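Local coordinates for protein Baccell_00875 (Bacteroides cellulosilyticus DSM 14838, PDB 5NO8) that probably acts as a polysaccharide lyase that removes the L-rhamnose caps linked to glucuronic acid on complex arabinogalactan proteins, at residues G171-V176 and K255-V260; L220-L225 and Y233-H238; D246-K251 and N579-S584; E284-K289 and V295-E300; C304-P309 and V316-Y321. All blocks are in the same frame, centred on the assembly; numbering follows the deposited sequence. Where two conformers were deposited one is given.

Contact 1 (G171-V176 and K255-V260)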
# COMPACT_ATOMS: atom_id res chain seq x y z
N GLY A 171 11.26 12.42 9.76
CA GLY A 171 12.04 13.58 10.21
C GLY A 171 13.49 13.18 10.50
O GLY A 171 14.17 12.63 9.62
N SER A 172 13.95 13.45 11.73
CA SER A 172 15.31 13.09 12.14
C SER A 172 15.52 11.59 12.20
O SER A 172 16.66 11.15 12.15
CB SER A 172 15.68 13.69 13.50
OG SER A 172 15.42 15.09 13.54
N ALA A 173 14.42 10.84 12.32
CA ALA A 173 14.47 9.38 12.41
C ALA A 173 13.88 8.74 11.17
O ALA A 173 13.37 7.61 11.21
CB ALA A 173 13.73 8.93 13.64
N ALA A 174 13.98 9.45 10.04
CA ALA A 174 13.54 8.90 8.78
C ALA A 174 14.42 7.72 8.36
O ALA A 174 15.56 7.61 8.76
CB ALA A 174 13.56 9.98 7.72
N TYR A 175 13.86 6.85 7.53
CA TYR A 175 14.58 5.71 7.02
C TYR A 175 13.94 5.17 5.75
O TYR A 175 12.82 5.51 5.39
CB TYR A 175 14.69 4.61 8.08
CG TYR A 175 13.39 3.98 8.51
CD1 TYR A 175 12.69 3.09 7.68
CD2 TYR A 175 12.83 4.28 9.74
CE1 TYR A 175 11.50 2.53 8.08
CE2 TYR A 175 11.67 3.70 10.16
CZ TYR A 175 11.01 2.82 9.32
OH TYR A 175 9.82 2.28 9.70
N VAL A 176 14.68 4.29 5.08
CA VAL A 176 14.16 3.43 4.05
C VAL A 176 14.63 2.00 4.33
O VAL A 176 15.81 1.75 4.57
CB VAL A 176 14.58 3.85 2.62
CG1 VAL A 176 13.92 2.93 1.62
CG2 VAL A 176 14.22 5.30 2.30
N LYS A 255 22.95 2.90 15.04
CA LYS A 255 23.39 4.10 14.35
C LYS A 255 22.89 5.38 15.03
O LYS A 255 23.14 6.47 14.53
CB LYS A 255 22.98 4.02 12.87
CG LYS A 255 23.85 2.99 12.14
CD LYS A 255 23.40 2.64 10.75
CE LYS A 255 24.14 1.39 10.26
NZ LYS A 255 25.60 1.65 10.10
N GLY A 256 22.18 5.25 16.15
CA GLY A 256 21.80 6.39 16.97
C GLY A 256 20.43 6.99 16.70
O GLY A 256 20.08 8.01 17.29
N SER A 257 19.64 6.35 15.84
CA SER A 257 18.28 6.82 15.56
C SER A 257 17.29 6.21 16.57
O SER A 257 17.70 5.59 17.56
CB SER A 257 17.91 6.49 14.13
OG SER A 257 16.70 7.13 13.78
N VAL A 258 15.99 6.45 16.36
CA VAL A 258 14.96 5.96 17.28
C VAL A 258 13.85 5.31 16.50
O VAL A 258 13.71 5.53 15.29
CB VAL A 258 14.39 7.08 18.18
CG1 VAL A 258 15.51 7.78 18.95
CG2 VAL A 258 13.60 8.11 17.39
N LEU A 259 13.06 4.48 17.19
CA LEU A 259 11.90 3.81 16.60
C LEU A 259 10.67 4.20 17.40
O LEU A 259 10.64 4.06 18.63
CB LEU A 259 12.06 2.28 16.63
CG LEU A 259 13.14 1.73 15.73
CD1 LEU A 259 13.51 0.34 16.20
CD2 LEU A 259 12.68 1.75 14.28
N VAL A 260 9.66 4.70 16.70
CA VAL A 260 8.39 5.05 17.30
C VAL A 260 7.36 4.00 16.92
O VAL A 260 7.33 3.53 15.80
CB VAL A 260 7.94 6.44 16.83
CG1 VAL A 260 6.58 6.82 17.39
CG2 VAL A 260 8.96 7.46 17.32
O HOH W 1 16.96 10.15 15.27
O HOH W 2 12.49 5.69 12.90
O HOH W 3 16.88 7.56 11.22
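A173 and S257 both point their CB atoms across the gap, and S257 OG lies alongside the CA-CB bond of A173, 3.5 Å from each of the two atoms. The first torsion of S257 accounts for this, since chi1 of -170° turns OG away from its own backbone N and out toward A173. V258 CG2 meets the A173 methyl nearly end-on, 3.8 Å from CB, and the methyl of A173 is thus touched by a hydroxyl and by a valine branch.

Water carries the polar part of the contact. S257 OG donates to water 3 at 2.6 Å, and water 3 donates in turn to A174 O at 2.8 Å, which fixes the direction of the serine proton. Water 2 links the two backbones directly, giving one hydrogen to A173 O at 2.7 Å and one to V258 O at 2.7 Å; it also lies in the plane of the Y175 ring, at its edge. Water 1 adds weak bonds to S172 O and S257 OG. Y322 and T328 pack on both A173 and V258.

A type I beta turn from G171 to A174 and a Schellman motif at G256, which closes helix 245-254, present these groups. The contact is a partly water-mediated junction between the turn leading into strand 175-180 of the antiparallel sheet and the link from helix 245-254 to strand 259-262, the outermost strand of the next sheet.

Contact 2 (L220-L225 and Y233-H238)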
# COMPACT_ATOMS: atom_id res chain seq x y z
N LEU A 220 13.63 11.92 -1.97
CA LEU A 220 13.41 12.18 -0.54
C LEU A 220 13.45 13.70 -0.29
O LEU A 220 14.45 14.36 -0.63
CB LEU A 220 14.44 11.43 0.30
CG LEU A 220 14.42 9.91 0.14
CD1 LEU A 220 15.38 9.28 1.12
CD2 LEU A 220 13.04 9.26 0.32
N ASP A 221 12.40 14.23 0.33
CA ASP A 221 12.28 15.65 0.60
C ASP A 221 12.89 16.06 1.93
O ASP A 221 12.55 15.50 2.97
CB ASP A 221 10.82 16.09 0.60
CG ASP A 221 10.14 15.87 -0.73
OD1 ASP A 221 10.71 16.27 -1.77
OD2 ASP A 221 9.03 15.31 -0.74
N LEU A 222 13.77 17.04 1.89
CA LEU A 222 14.33 17.66 3.06
C LEU A 222 13.31 18.69 3.58
O LEU A 222 12.37 19.07 2.85
CB LEU A 222 15.65 18.38 2.71
CG LEU A 222 16.87 17.48 2.57
CD1 LEU A 222 16.75 16.55 1.38
CD2 LEU A 222 18.15 18.32 2.50
N PRO A 223 13.49 19.17 4.82
CA PRO A 223 12.68 20.29 5.24
C PRO A 223 12.87 21.50 4.34
O PRO A 223 13.95 21.67 3.74
CB PRO A 223 13.20 20.60 6.66
CG PRO A 223 13.92 19.36 7.08
CD PRO A 223 14.52 18.83 5.82
N ASP A 224 11.84 22.35 4.24
CA ASP A 224 12.05 23.66 3.66
C ASP A 224 13.03 24.42 4.56
O ASP A 224 13.01 24.26 5.78
CB ASP A 224 10.73 24.39 3.47
CG ASP A 224 9.83 23.75 2.37
OD1 ASP A 224 10.28 23.04 1.41
OD2 ASP A 224 8.61 24.00 2.45
N LEU A 225 13.91 25.22 3.96
CA LEU A 225 15.06 25.80 4.67
C LEU A 225 15.07 27.32 4.50
O LEU A 225 14.53 27.88 3.52
CB LEU A 225 16.39 25.23 4.12
CG LEU A 225 16.59 23.72 4.08
CD1 LEU A 225 17.86 23.29 3.38
CD2 LEU A 225 16.56 23.20 5.50
N TYR A 233 22.91 23.74 5.83
CA TYR A 233 22.08 22.64 6.33
C TYR A 233 22.79 21.34 5.95
O TYR A 233 23.26 21.19 4.81
CB TYR A 233 20.71 22.68 5.70
CG TYR A 233 19.81 21.60 6.24
CD1 TYR A 233 19.22 21.75 7.50
CD2 TYR A 233 19.59 20.43 5.54
CE1 TYR A 233 18.39 20.76 8.03
CE2 TYR A 233 18.78 19.41 6.07
CZ TYR A 233 18.17 19.61 7.31
OH TYR A 233 17.37 18.63 7.86
N SER A 234 22.88 20.40 6.90
CA SER A 234 23.49 19.11 6.66
C SER A 234 22.51 17.95 6.81
O SER A 234 21.72 17.89 7.75
CB SER A 234 24.69 18.86 7.58
OG SER A 234 24.47 19.41 8.86
N LEU A 235 22.61 17.03 5.87
CA LEU A 235 21.86 15.79 5.89
C LEU A 235 22.90 14.68 5.78
O LEU A 235 23.76 14.73 4.90
CB LEU A 235 20.93 15.74 4.72
CG LEU A 235 20.26 14.40 4.42
CD1 LEU A 235 19.16 14.12 5.42
CD2 LEU A 235 19.74 14.38 2.99
N GLU A 236 22.78 13.66 6.63
CA GLU A 236 23.65 12.53 6.56
C GLU A 236 22.81 11.25 6.66
O GLU A 236 21.87 11.18 7.44
CB GLU A 236 24.67 12.60 7.69
CG GLU A 236 25.66 11.45 7.73
CD GLU A 236 26.50 11.44 9.00
OE1 GLU A 236 27.70 11.77 8.88
OE2 GLU A 236 25.98 11.13 10.10
N TRP A 237 23.17 10.24 5.90
CA TRP A 237 22.57 8.95 6.12
C TRP A 237 23.58 7.84 5.93
O TRP A 237 24.64 8.06 5.34
CB TRP A 237 21.36 8.75 5.24
CG TRP A 237 21.54 8.94 3.73
CD1 TRP A 237 22.53 8.44 2.93
CD2 TRP A 237 20.65 9.63 2.85
NE1 TRP A 237 22.33 8.79 1.63
CE2 TRP A 237 21.17 9.53 1.55
CE3 TRP A 237 19.44 10.30 3.03
CZ2 TRP A 237 20.54 10.07 0.44
CZ3 TRP A 237 18.81 10.87 1.92
CH2 TRP A 237 19.37 10.75 0.66
N HIS A 238 23.23 6.66 6.46
CA HIS A 238 24.00 5.44 6.31
C HIS A 238 23.19 4.48 5.46
O HIS A 238 22.00 4.29 5.76
CB HIS A 238 24.19 4.78 7.64
CG HIS A 238 25.16 5.48 8.53
ND1 HIS A 238 26.13 4.79 9.23
CD2 HIS A 238 25.31 6.78 8.85
CE1 HIS A 238 26.84 5.65 9.95
NE2 HIS A 238 26.35 6.86 9.75
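Y233 and L225 are brought together by complementary first torsions: the tyrosine ring is swung opposite its backbone N (chi1 -177°), while L225 has CG beside its own N (chi1 -54°). The result belongs to a face-to-face packing of two beta-sheets, as in a beta-sandwich, in which strand 232-242 of an antiparallel sheet runs nearly opposite in direction to residues 220-225. CA atoms of L222 and L235 are 8.3 Å apart, a spacing filled by side chains.

L220, L222 and L225 all send their side chains toward the other layer. L220 CD1 reaches the indole of W237 at CZ3, 3.9 Å away, and E125 holds NE1 of that indole by a hydrogen bond. Next along, L222 divides its methyls between two partners: CD1 lies 4.0 Å from L235 CD2, whereas CD2 approaches Y233 CE2 at 3.8 Å. P223 crosses the tyrosine at about a right angle, with its CD 3.5 Å from Y233 OH.

L225 covers one face of the ring. Its CD1 lies on Y233 CB at 3.7 Å, and its CD2 makes a CH-pi contact over that face, 3.8 Å from the Y233 centroid and 19° off the ring normal.

Contact 3 (D246-K251 and N579-S584)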
# COMPACT_ATOMS: atom_id res chain seq x y z
N ASP A 246 14.17 -7.28 11.93
CA ASP A 246 14.78 -7.17 13.26
C ASP A 246 16.19 -6.64 13.20
O ASP A 246 16.60 -5.86 14.04
CB ASP A 246 14.81 -8.54 13.99
CG ASP A 246 13.47 -8.95 14.54
OD1 ASP A 246 12.57 -8.09 14.71
OD2 ASP A 246 13.32 -10.17 14.84
N ASP A 247 16.96 -7.12 12.22
CA ASP A 247 18.33 -6.70 12.05
C ASP A 247 18.36 -5.23 11.62
O ASP A 247 19.17 -4.45 12.13
CB ASP A 247 19.00 -7.59 11.01
CG ASP A 247 20.50 -7.40 10.94
OD1 ASP A 247 21.14 -7.22 11.99
OD2 ASP A 247 21.06 -7.45 9.82
N PHE A 248 17.46 -4.87 10.71
CA PHE A 248 17.31 -3.45 10.31
C PHE A 248 17.05 -2.56 11.52
O PHE A 248 17.75 -1.57 11.74
CB PHE A 248 16.19 -3.27 9.29
CG PHE A 248 15.91 -1.82 8.95
CD1 PHE A 248 16.75 -1.12 8.08
CD2 PHE A 248 14.83 -1.17 9.51
CE1 PHE A 248 16.51 0.21 7.77
CE2 PHE A 248 14.59 0.19 9.23
CZ PHE A 248 15.42 0.87 8.34
N ARG A 249 16.09 -2.95 12.34
CA ARG A 249 15.77 -2.16 13.54
C ARG A 249 16.92 -2.04 14.51
O ARG A 249 17.19 -0.95 15.06
CB ARG A 249 14.54 -2.74 14.25
CG ARG A 249 13.24 -2.40 13.55
CD ARG A 249 12.02 -2.81 14.36
NE ARG A 249 11.82 -4.24 14.35
CZ ARG A 249 11.01 -4.92 13.53
NH1 ARG A 249 10.29 -4.35 12.58
NH2 ARG A 249 10.93 -6.23 13.66
N HIS A 250 17.63 -3.15 14.71
CA HIS A 250 18.80 -3.16 15.58
C HIS A 250 19.86 -2.19 15.09
O HIS A 250 20.39 -1.39 15.85
CB HIS A 250 19.37 -4.60 15.67
CG HIS A 250 20.54 -4.72 16.60
ND1 HIS A 250 20.43 -4.57 17.97
CD2 HIS A 250 21.86 -4.93 16.35
CE1 HIS A 250 21.62 -4.69 18.53
NE2 HIS A 250 22.51 -4.91 17.57
N LYS A 251 20.16 -2.27 13.80
CA LYS A 251 21.16 -1.42 13.17
C LYS A 251 20.75 0.06 13.18
O LYS A 251 21.60 0.95 13.43
CB LYS A 251 21.42 -1.90 11.75
CG LYS A 251 22.23 -3.19 11.72
CD LYS A 251 22.36 -3.67 10.29
CE LYS A 251 23.03 -5.03 10.16
NZ LYS A 251 24.48 -4.91 10.35
N ASN A 579 4.91 -5.23 2.92
CA ASN A 579 4.35 -4.43 4.01
C ASN A 579 5.43 -3.85 4.90
O ASN A 579 6.36 -4.56 5.36
CB ASN A 579 3.49 -5.30 4.93
CG ASN A 579 2.21 -5.76 4.30
OD1 ASN A 579 1.99 -5.64 3.11
ND2 ASN A 579 1.35 -6.32 5.13
N GLY A 580 5.27 -2.57 5.23
CA GLY A 580 6.18 -1.92 6.15
C GLY A 580 5.66 -1.93 7.58
O GLY A 580 4.56 -2.46 7.86
N PHE A 581 6.45 -1.36 8.49
CA PHE A 581 6.08 -1.24 9.91
C PHE A 581 6.11 0.22 10.36
O PHE A 581 6.22 0.49 11.57
CB PHE A 581 6.94 -2.14 10.80
CG PHE A 581 8.42 -1.89 10.67
CD1 PHE A 581 9.05 -0.89 11.40
CD2 PHE A 581 9.18 -2.66 9.79
CE1 PHE A 581 10.42 -0.66 11.26
CE2 PHE A 581 10.54 -2.42 9.64
CZ PHE A 581 11.14 -1.42 10.36
N GLN A 582 5.98 1.15 9.41
CA GLN A 582 6.05 2.57 9.72
C GLN A 582 4.93 2.95 10.72
O GLN A 582 3.81 2.40 10.65
CB GLN A 582 5.88 3.44 8.49
CG GLN A 582 6.89 3.24 7.39
CD GLN A 582 6.46 2.23 6.36
OE1 GLN A 582 5.83 1.21 6.71
NE2 GLN A 582 6.78 2.49 5.09
N PRO A 583 5.19 3.91 11.60
CA PRO A 583 4.16 4.25 12.63
C PRO A 583 3.11 5.24 12.13
O PRO A 583 3.04 6.39 12.60
CB PRO A 583 5.01 4.81 13.77
CG PRO A 583 6.15 5.48 13.05
CD PRO A 583 6.49 4.54 11.93
N SER A 584 2.34 4.78 11.15
CA SER A 584 1.27 5.54 10.52
C SER A 584 0.17 4.56 10.15
O SER A 584 0.44 3.49 9.63
CB SER A 584 1.76 6.21 9.23
OG SER A 584 0.70 6.82 8.52
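A cation-pi contact between R249 and F581, flanked by F248, joins helix 245-254 to the irregular loop that follows helix 562-576. R249 NH1 sits over the centre of the F581 ring, 3.4 Å from CD2, while R249 CZ is 4.6 Å from the ring centroid and only 7° off its normal. The guanidinium and ring planes are 75° apart, so the arginine stands on the ring by one nitrogen instead of stacking flat upon it.

A bend at chi3 of R249 (-74°) folds the chain over the phenylalanine, and its aliphatic part shares the contact: R249 CG is 3.9 Å from F581 CZ. The far side of the guanidinium is held by a salt bridge one helical turn back, where R249 NH2 donates to D246 OD1 at 2.7 Å. That carboxylate oxygen is met on its anti side, and the pair probably restrains rotation of the cation above the ring. F248 CD2 meets the edge of F581 in the plane of its ring, 3.8 Å from CZ.

Around this site, N177 of strand 175-180 touches both phenylalanines. F248 also packs on F240 and H242 of strand 232-242 and edge-to-face on Y175, while Q582 and P583 lie against W168 of strand 163-168.

Contact 4 (E284-K289 and V295-E300)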
# COMPACT_ATOMS: atom_id res chain seq x y z
N GLU A 284 18.17 12.31 25.82
CA GLU A 284 18.27 13.54 26.60
C GLU A 284 17.17 14.55 26.23
O GLU A 284 16.86 14.79 25.04
CB GLU A 284 19.69 14.14 26.53
CG GLU A 284 20.13 14.75 25.20
CD GLU A 284 21.59 14.45 24.81
OE1 GLU A 284 22.47 14.43 25.71
OE2 GLU A 284 21.87 14.24 23.60
N ALA A 285 16.54 15.08 27.28
CA ALA A 285 15.55 16.12 27.16
C ALA A 285 14.47 15.74 26.14
O ALA A 285 14.22 16.48 25.18
CB ALA A 285 16.23 17.43 26.77
N CYS A 286 13.85 14.58 26.36
CA CYS A 286 12.80 14.10 25.46
C CYS A 286 11.47 14.69 25.88
O CYS A 286 11.10 14.58 27.04
CB CYS A 286 12.71 12.60 25.48
SG CYS A 286 11.48 11.99 24.28
N THR A 287 10.79 15.36 24.95
CA THR A 287 9.46 15.91 25.19
C THR A 287 8.57 15.45 24.04
O THR A 287 9.05 14.94 23.01
CB THR A 287 9.43 17.46 25.21
OG1 THR A 287 10.01 17.98 24.02
CG2 THR A 287 10.17 18.01 26.44
N ALA A 288 7.27 15.63 24.21
CA ALA A 288 6.33 15.22 23.20
C ALA A 288 5.20 16.18 23.03
O ALA A 288 4.88 16.95 23.93
CB ALA A 288 5.77 13.85 23.53
N LYS A 289 4.56 16.10 21.86
CA LYS A 289 3.36 16.88 21.57
C LYS A 289 2.31 16.00 20.89
O LYS A 289 2.65 15.01 20.23
CB LYS A 289 3.66 18.08 20.68
CG LYS A 289 4.56 19.12 21.32
CD LYS A 289 4.84 20.33 20.44
CE LYS A 289 5.95 21.19 21.06
NZ LYS A 289 6.17 22.42 20.22
N VAL A 295 2.43 17.21 25.76
CA VAL A 295 1.88 16.16 26.60
C VAL A 295 3.00 15.52 27.41
O VAL A 295 4.14 15.51 26.96
CB VAL A 295 1.18 15.06 25.79
CG1 VAL A 295 -0.09 15.61 25.16
CG2 VAL A 295 2.10 14.46 24.74
N PRO A 296 2.68 14.99 28.59
CA PRO A 296 3.76 14.42 29.43
C PRO A 296 4.40 13.18 28.83
O PRO A 296 3.72 12.40 28.17
CB PRO A 296 3.06 14.09 30.76
CG PRO A 296 1.61 14.24 30.55
CD PRO A 296 1.35 14.90 29.22
N VAL A 297 5.71 13.02 29.03
CA VAL A 297 6.44 11.83 28.62
C VAL A 297 6.99 11.16 29.87
O VAL A 297 7.48 11.84 30.77
CB VAL A 297 7.65 12.19 27.72
CG1 VAL A 297 8.51 10.97 27.42
CG2 VAL A 297 7.19 12.84 26.43
N LYS A 298 6.92 9.84 29.92
CA LYS A 298 7.60 9.06 30.97
C LYS A 298 8.82 8.43 30.33
O LYS A 298 8.73 7.87 29.24
CB LYS A 298 6.68 7.94 31.48
N GLN A 299 9.96 8.51 31.01
CA GLN A 299 11.19 7.90 30.53
C GLN A 299 11.59 6.77 31.48
O GLN A 299 11.65 6.98 32.70
CB GLN A 299 12.32 8.92 30.44
CG GLN A 299 13.58 8.34 29.81
CD GLN A 299 14.62 9.38 29.49
OE1 GLN A 299 15.16 9.40 28.38
NE2 GLN A 299 14.94 10.21 30.46
N GLU A 300 11.81 5.59 30.92
CA GLU A 300 12.30 4.41 31.65
C GLU A 300 13.47 3.86 30.85
O GLU A 300 13.27 3.10 29.90
CB GLU A 300 11.20 3.36 31.74
CG GLU A 300 9.99 3.78 32.55
CD GLU A 300 8.81 2.81 32.45
OE1 GLU A 300 8.81 1.92 31.57
OE2 GLU A 300 7.87 2.97 33.26
O HOH W 4 6.65 16.54 26.98
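A288 and V297 form the apolar centre of a beta hairpin made by strands 287-290 and 293-300. A288 CB and V297 CG2 are 3.4 Å apart, tighter than usual van der Waals contact for two carbons. V297 places its branches with a chi1 of 174°: CG1 lies opposite the backbone N, and CG2, set beside that N, is the branch directed at the alanine. The same CG2 comes within 3.8 Å of T287 C, and so covers the peptide leading into A288 as well as its methyl group.

V295 CG2 also approaches, 3.9 Å from A288 CB, so two valine methyls touch the alanine methyl. Further out the packing thins, with C286 SG only loosely against V297 CG1 at 4.4 Å. C286 also reaches C304 and F320, side chains of the strands bordering the hairpin, while T287 turns away to pack on Y321.

The polar edge lies in the backbone. V295 N donates to A288 O at 3.1 Å in a nearly straight bond (168° at the hydrogen), but the donor stands 42° out of the carbonyl plane. In the reverse direction the strands have spread: A288 N and V295 O are 4.2 Å apart, too far for direct bonding. Water 4 is inserted there, consistent with the irregularity in strand 293-300; it accepts from A288 N at 3.0 Å and donates to V295 O at 2.7 Å.

Contact 5 (C304-P309 and V316-Y321)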
# COMPACT_ATOMS: atom_id res chain seq x y z
N CYS A 304 10.95 6.03 25.98
CA CYS A 304 10.17 7.22 26.33
C CYS A 304 8.78 6.95 25.82
O CYS A 304 8.65 6.47 24.70
CB CYS A 304 10.70 8.43 25.62
SG CYS A 304 12.16 9.08 26.43
N PHE A 305 7.75 7.18 26.64
CA PHE A 305 6.39 6.95 26.19
C PHE A 305 5.38 7.97 26.69
O PHE A 305 5.59 8.67 27.68
CB PHE A 305 5.91 5.52 26.49
CG PHE A 305 5.76 5.22 27.96
CD1 PHE A 305 6.86 4.82 28.72
CD2 PHE A 305 4.53 5.35 28.60
CE1 PHE A 305 6.72 4.54 30.07
CE2 PHE A 305 4.39 5.07 29.96
CZ PHE A 305 5.49 4.67 30.69
N VAL A 306 4.31 8.06 25.92
CA VAL A 306 3.17 8.90 26.17
C VAL A 306 1.95 8.01 26.26
O VAL A 306 1.79 7.07 25.46
CB VAL A 306 2.97 9.85 24.94
CG1 VAL A 306 1.67 10.61 25.00
CG2 VAL A 306 4.13 10.80 24.85
N GLU A 307 1.06 8.30 27.22
CA GLU A 307 -0.23 7.60 27.30
C GLU A 307 -1.29 8.65 27.45
O GLU A 307 -1.27 9.43 28.42
CB GLU A 307 -0.26 6.64 28.48
CG GLU A 307 0.54 5.38 28.21
CD GLU A 307 0.31 4.27 29.24
OE1 GLU A 307 0.01 4.58 30.41
OE2 GLU A 307 0.47 3.08 28.87
N VAL A 308 -2.20 8.72 26.50
CA VAL A 308 -3.21 9.77 26.48
C VAL A 308 -4.54 9.22 26.02
O VAL A 308 -4.60 8.29 25.23
CB VAL A 308 -2.85 10.95 25.55
CG1 VAL A 308 -1.70 11.76 26.11
CG2 VAL A 308 -2.55 10.48 24.14
N PRO A 309 -5.63 9.82 26.49
CA PRO A 309 -6.92 9.52 25.93
C PRO A 309 -7.13 10.23 24.57
O PRO A 309 -6.64 11.33 24.32
CB PRO A 309 -7.88 10.05 27.00
CG PRO A 309 -7.16 11.21 27.57
CD PRO A 309 -5.72 10.79 27.59
N VAL A 316 -4.52 12.54 14.50
CA VAL A 316 -3.67 12.83 15.63
C VAL A 316 -2.20 12.57 15.27
O VAL A 316 -1.81 11.44 14.97
CB VAL A 316 -4.04 12.05 16.91
CG1 VAL A 316 -3.09 12.44 18.06
CG2 VAL A 316 -5.50 12.28 17.30
N ARG A 317 -1.39 13.61 15.35
CA ARG A 317 0.03 13.50 15.14
C ARG A 317 0.73 13.56 16.49
O ARG A 317 0.54 14.50 17.26
CB ARG A 317 0.53 14.65 14.26
CG ARG A 317 1.99 14.53 13.89
CD ARG A 317 2.41 15.77 13.14
NE ARG A 317 3.86 15.90 13.07
CZ ARG A 317 4.62 15.70 12.00
NH1 ARG A 317 4.11 15.39 10.81
NH2 ARG A 317 5.92 15.89 12.11
N PHE A 318 1.52 12.54 16.79
CA PHE A 318 2.36 12.59 17.97
C PHE A 318 3.77 12.95 17.53
O PHE A 318 4.33 12.26 16.66
CB PHE A 318 2.38 11.23 18.66
CG PHE A 318 1.07 10.87 19.31
CD1 PHE A 318 0.72 11.44 20.51
CD2 PHE A 318 0.19 9.96 18.73
CE1 PHE A 318 -0.45 11.09 21.14
CE2 PHE A 318 -1.00 9.63 19.34
CZ PHE A 318 -1.31 10.19 20.56
N ASP A 319 4.36 13.99 18.11
CA ASP A 319 5.75 14.39 17.85
C ASP A 319 6.62 14.13 19.08
O ASP A 319 6.17 14.40 20.20
CB ASP A 319 5.85 15.87 17.49
CG ASP A 319 5.31 16.17 16.12
OD1 ASP A 319 5.93 15.78 15.10
OD2 ASP A 319 4.26 16.83 16.03
N PHE A 320 7.79 13.51 18.89
CA PHE A 320 8.84 13.46 19.91
C PHE A 320 9.98 14.41 19.56
O PHE A 320 10.38 14.51 18.41
CB PHE A 320 9.41 12.06 20.07
CG PHE A 320 8.47 11.10 20.71
CD1 PHE A 320 8.41 10.97 22.08
CD2 PHE A 320 7.62 10.33 19.93
CE1 PHE A 320 7.52 10.09 22.68
CE2 PHE A 320 6.74 9.45 20.51
CZ PHE A 320 6.68 9.32 21.88
N TYR A 321 10.50 15.09 20.58
CA TYR A 321 11.59 16.04 20.42
C TYR A 321 12.65 15.58 21.39
O TYR A 321 12.33 15.31 22.56
CB TYR A 321 11.15 17.46 20.77
CG TYR A 321 10.05 17.95 19.88
CD1 TYR A 321 10.33 18.57 18.66
CD2 TYR A 321 8.73 17.74 20.23
CE1 TYR A 321 9.30 18.99 17.83
CE2 TYR A 321 7.71 18.15 19.41
CZ TYR A 321 8.00 18.76 18.22
OH TYR A 321 6.96 19.13 17.43
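C304 opens the contact with F320, its carbonyl O lying 4.3 Å from F320 CE1 in a loose approach oblique to the ring. Two residues on, V306 faces the opposing strand and serves two phenylalanines: CG2 is 4.1 Å from F320 CE1, and CG1 is 4.4 Å from F318 CE1. Its chi1 of 171° sets CG1 opposite the backbone N, and the two methyls diverge toward the two rings. V308 then makes a closer approach. Its CG2 comes to the edge of F318, near the ring plane, 3.7 Å from CE1 and 3.8 Å from CZ. The F318 ring has V316 CG1 over one face, 3.7 Å above its plane.

The alternation is that of beta strands, with C304, V306 and V308 inward and F305 and E307 turned away. On the other face of 316-321, R317 grips D319 side-on, NH2 donating to OD1 and NE to OD2, with NE also sharing OD1.

Both strands lie in one mixed sheet, with 293-300 and 287-290 between them. Their axes approach to 9.7 Å at 149° through side chains, consistent with that sheet curling until the strands face each other. V275 of strand 272-278 packs on F318 and F320, and C277 on F320.

From the N terminus, residues 171-176 come first and wait until 255-260 to close contact 1. Within that loop, contact 2 closes over a short connection between two stacked sheets. Helix 245-254 also starts inside the loop of contact 1 but finds its partner far later, at 579-584, so contacts 1 and 3 cross; they meet through Y175, F248 and F581. Contacts 4 and 5 follow each other, both nested in the long loop of contact 3, and interlock as neighbouring strands of one sheet. V260 packs on F320, joining contact 1 to contact 5. Together they tie the N-terminal sheets, the mixed sheet that follows and a loop of the helical C-terminal region.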